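Local coordinates for peptidoglycan-recognition protein SD (Drosophila melanogaster, PDB 2RKQ) that binds bacterial peptidoglycan as a secreted pattern-recognition protein and activates the Toll pathway of innate immunity in response to Gram-positive bacteria, at residues C39-M49 and L70-E79. Numbering follows the deposited sequence. Where two conformers were deposited one is given.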
# COMPACT_ATOMS: atom_id res chain seq x y z
N CYS A 39 1.46 14.41 -1.71
CA CYS A 39 2.60 14.99 -1.03
C CYS A 39 3.79 14.99 -1.98
O CYS A 39 3.92 14.08 -2.80
CB CYS A 39 2.89 14.23 0.26
SG CYS A 39 3.39 12.50 0.03
N ALA A 40 4.63 16.02 -1.90
CA ALA A 40 5.70 16.17 -2.87
C ALA A 40 7.06 16.48 -2.26
O ALA A 40 7.99 16.85 -2.98
CB ALA A 40 5.33 17.24 -3.91
N ASP A 41 7.20 16.34 -0.95
CA ASP A 41 8.52 16.49 -0.36
C ASP A 41 8.59 15.63 0.89
O ASP A 41 7.57 15.08 1.32
CB ASP A 41 8.91 17.97 -0.15
CG ASP A 41 8.20 18.64 1.01
OD1 ASP A 41 7.96 18.01 2.05
OD2 ASP A 41 7.87 19.85 0.89
N ASP A 42 9.78 15.49 1.45
CA ASP A 42 9.96 14.55 2.55
C ASP A 42 9.23 15.00 3.80
O ASP A 42 8.84 14.17 4.61
CB ASP A 42 11.45 14.36 2.85
CG ASP A 42 12.16 13.57 1.78
OD1 ASP A 42 11.52 13.11 0.81
OD2 ASP A 42 13.38 13.40 1.94
N VAL A 43 9.03 16.30 3.95
CA VAL A 43 8.31 16.80 5.14
C VAL A 43 6.84 16.46 5.00
O VAL A 43 6.26 15.84 5.91
CB VAL A 43 8.48 18.31 5.30
CG1 VAL A 43 7.69 18.80 6.51
CG2 VAL A 43 9.97 18.67 5.42
N THR A 44 6.23 16.82 3.88
CA THR A 44 4.80 16.59 3.79
C THR A 44 4.46 15.11 3.67
O THR A 44 3.46 14.66 4.23
CB THR A 44 4.17 17.35 2.65
OG1 THR A 44 4.73 16.91 1.42
CG2 THR A 44 4.40 18.84 2.81
N CYS A 45 5.28 14.33 2.96
CA CYS A 45 4.97 12.89 2.88
C CYS A 45 5.04 12.21 4.24
O CYS A 45 4.20 11.36 4.57
CB CYS A 45 5.85 12.18 1.87
SG CYS A 45 5.47 12.65 0.18
N SER A 46 6.03 12.59 5.04
CA SER A 46 6.15 12.02 6.38
C SER A 46 4.95 12.46 7.23
O SER A 46 4.38 11.65 7.99
CB SER A 46 7.47 12.43 6.99
OG SER A 46 7.60 11.94 8.30
N GLN A 47 4.52 13.71 7.07
CA GLN A 47 3.40 14.19 7.86
C GLN A 47 2.11 13.52 7.41
O GLN A 47 1.26 13.16 8.24
CB GLN A 47 3.26 15.70 7.79
CG GLN A 47 2.23 16.27 8.79
CD GLN A 47 2.48 15.82 10.24
OE1 GLN A 47 1.64 15.15 10.86
NE2 GLN A 47 3.65 16.16 10.77
N HIS A 48 1.96 13.32 6.10
CA HIS A 48 0.78 12.62 5.59
C HIS A 48 0.74 11.20 6.12
O HIS A 48 -0.33 10.68 6.43
CB HIS A 48 0.78 12.61 4.06
CG HIS A 48 0.30 13.89 3.46
ND1 HIS A 48 -0.50 13.94 2.33
CD2 HIS A 48 0.50 15.18 3.83
CE1 HIS A 48 -0.78 15.20 2.04
NE2 HIS A 48 -0.18 15.97 2.93
N MET A 49 1.91 10.58 6.26
CA MET A 49 1.97 9.24 6.85
C MET A 49 1.43 9.22 8.28
O MET A 49 0.59 8.38 8.62
CB MET A 49 3.41 8.70 6.85
CG MET A 49 3.91 8.21 5.49
SD MET A 49 3.00 6.75 4.95
CE MET A 49 3.42 5.62 6.25
N LEU A 70 3.42 2.38 1.82
CA LEU A 70 2.79 3.55 1.18
C LEU A 70 3.85 4.27 0.38
O LEU A 70 5.02 4.25 0.74
CB LEU A 70 2.18 4.49 2.22
CG LEU A 70 0.97 3.83 2.90
CD1 LEU A 70 1.39 3.18 4.23
CD2 LEU A 70 -0.15 4.82 3.09
N ILE A 71 3.42 4.90 -0.70
CA ILE A 71 4.37 5.52 -1.62
C ILE A 71 4.03 6.99 -1.80
O ILE A 71 2.94 7.35 -2.24
CB ILE A 71 4.38 4.81 -2.98
CG1 ILE A 71 4.60 3.30 -2.78
CG2 ILE A 71 5.48 5.40 -3.86
CD1 ILE A 71 4.56 2.51 -4.06
N GLY A 72 4.97 7.85 -1.38
CA GLY A 72 4.74 9.28 -1.47
C GLY A 72 5.00 9.80 -2.86
O GLY A 72 5.66 9.15 -3.68
N GLY A 73 4.46 10.99 -3.14
CA GLY A 73 4.74 11.65 -4.41
C GLY A 73 6.18 12.09 -4.55
O GLY A 73 6.63 12.45 -5.63
N ASN A 74 6.92 12.05 -3.44
CA ASN A 74 8.38 12.23 -3.47
C ASN A 74 9.13 10.98 -3.92
O ASN A 74 10.37 10.97 -3.95
CB ASN A 74 8.88 12.61 -2.07
CG ASN A 74 8.58 11.54 -1.02
OD1 ASN A 74 7.84 10.57 -1.26
ND2 ASN A 74 9.17 11.71 0.17
N GLY A 75 8.38 9.92 -4.22
CA GLY A 75 8.98 8.67 -4.69
C GLY A 75 9.48 7.74 -3.60
O GLY A 75 10.08 6.71 -3.90
N LYS A 76 9.23 8.10 -2.34
CA LYS A 76 9.72 7.29 -1.22
C LYS A 76 8.69 6.26 -0.80
O LYS A 76 7.48 6.51 -0.87
CB LYS A 76 10.10 8.16 -0.04
CG LYS A 76 11.41 8.91 -0.29
CD LYS A 76 11.95 9.57 0.96
CE LYS A 76 13.36 10.12 0.72
NZ LYS A 76 13.93 10.67 1.96
N VAL A 77 9.19 5.12 -0.34
CA VAL A 77 8.34 4.02 0.12
C VAL A 77 8.42 4.01 1.63
O VAL A 77 9.51 3.96 2.20
CB VAL A 77 8.83 2.67 -0.39
CG1 VAL A 77 7.96 1.56 0.20
CG2 VAL A 77 8.84 2.64 -1.93
N TYR A 78 7.25 4.12 2.27
CA TYR A 78 7.14 4.14 3.73
C TYR A 78 6.60 2.82 4.24
O TYR A 78 5.64 2.26 3.70
CB TYR A 78 6.22 5.28 4.18
CG TYR A 78 6.74 6.63 3.79
CD1 TYR A 78 6.56 7.12 2.50
CD2 TYR A 78 7.44 7.41 4.71
CE1 TYR A 78 7.08 8.34 2.11
CE2 TYR A 78 7.98 8.65 4.34
CZ TYR A 78 7.79 9.11 3.03
OH TYR A 78 8.32 10.32 2.65
N GLU A 79 7.23 2.32 5.28
CA GLU A 79 6.83 1.07 5.90
C GLU A 79 5.57 1.23 6.76
O GLU A 79 5.49 2.14 7.59
CB GLU A 79 7.95 0.59 6.81
CG GLU A 79 7.63 -0.71 7.50
CD GLU A 79 8.74 -1.14 8.44
OE1 GLU A 79 9.47 -0.28 8.98
OE2 GLU A 79 8.84 -2.37 8.64
O HOH W 1 9.93 11.52 4.37
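C39 and C45 lay their disulfide against the backbone of G72, each SG 3.8 Å from G72 CA, where the start of helix 42-58 and the loop before it meet the β-hairpin of strands 69-71 and 77-79. This joins a helix to the mixed sheet of the PGRP (type 2 amidase) fold. The turn lies so close to the disulfide that a CB on G72 would run into C45 SG, and into N74 OD1 as well. D41 is the helix N-cap, its OD1 receiving T44 N. Next comes D42, whose two carboxylate oxygens take different partners: OD1 takes N74 ND2 at 2.8 Å on its anti side, tilted out of the carboxylate plane, the amide plane standing 82° from the carboxylate, while OD2 is met from above the carboxylate plane by NZ of the extended K76 in a salt bridge. The other N74 ND2 bond goes to Y78 OH, and N74 OD1 closes an Asx turn with K76 N. With alanine in place of N74, D42 OD1 and Y78 OH would probably lose their shared donor, and K76 N its Asx-turn acceptor. C45 CB sits 3.2 Å from Y78 OH, and a water links that hydroxyl to D42 O. At M49, bends at chi2 (-66°) and chi3 (-61°) curl the thioether along Y78 to L70: CG lies over a ring face, 4.0 Å from its centroid, SD makes an oblique Met-aromatic contact and touches L70 CB, and CE ends 3.5 Å from Y78 CB.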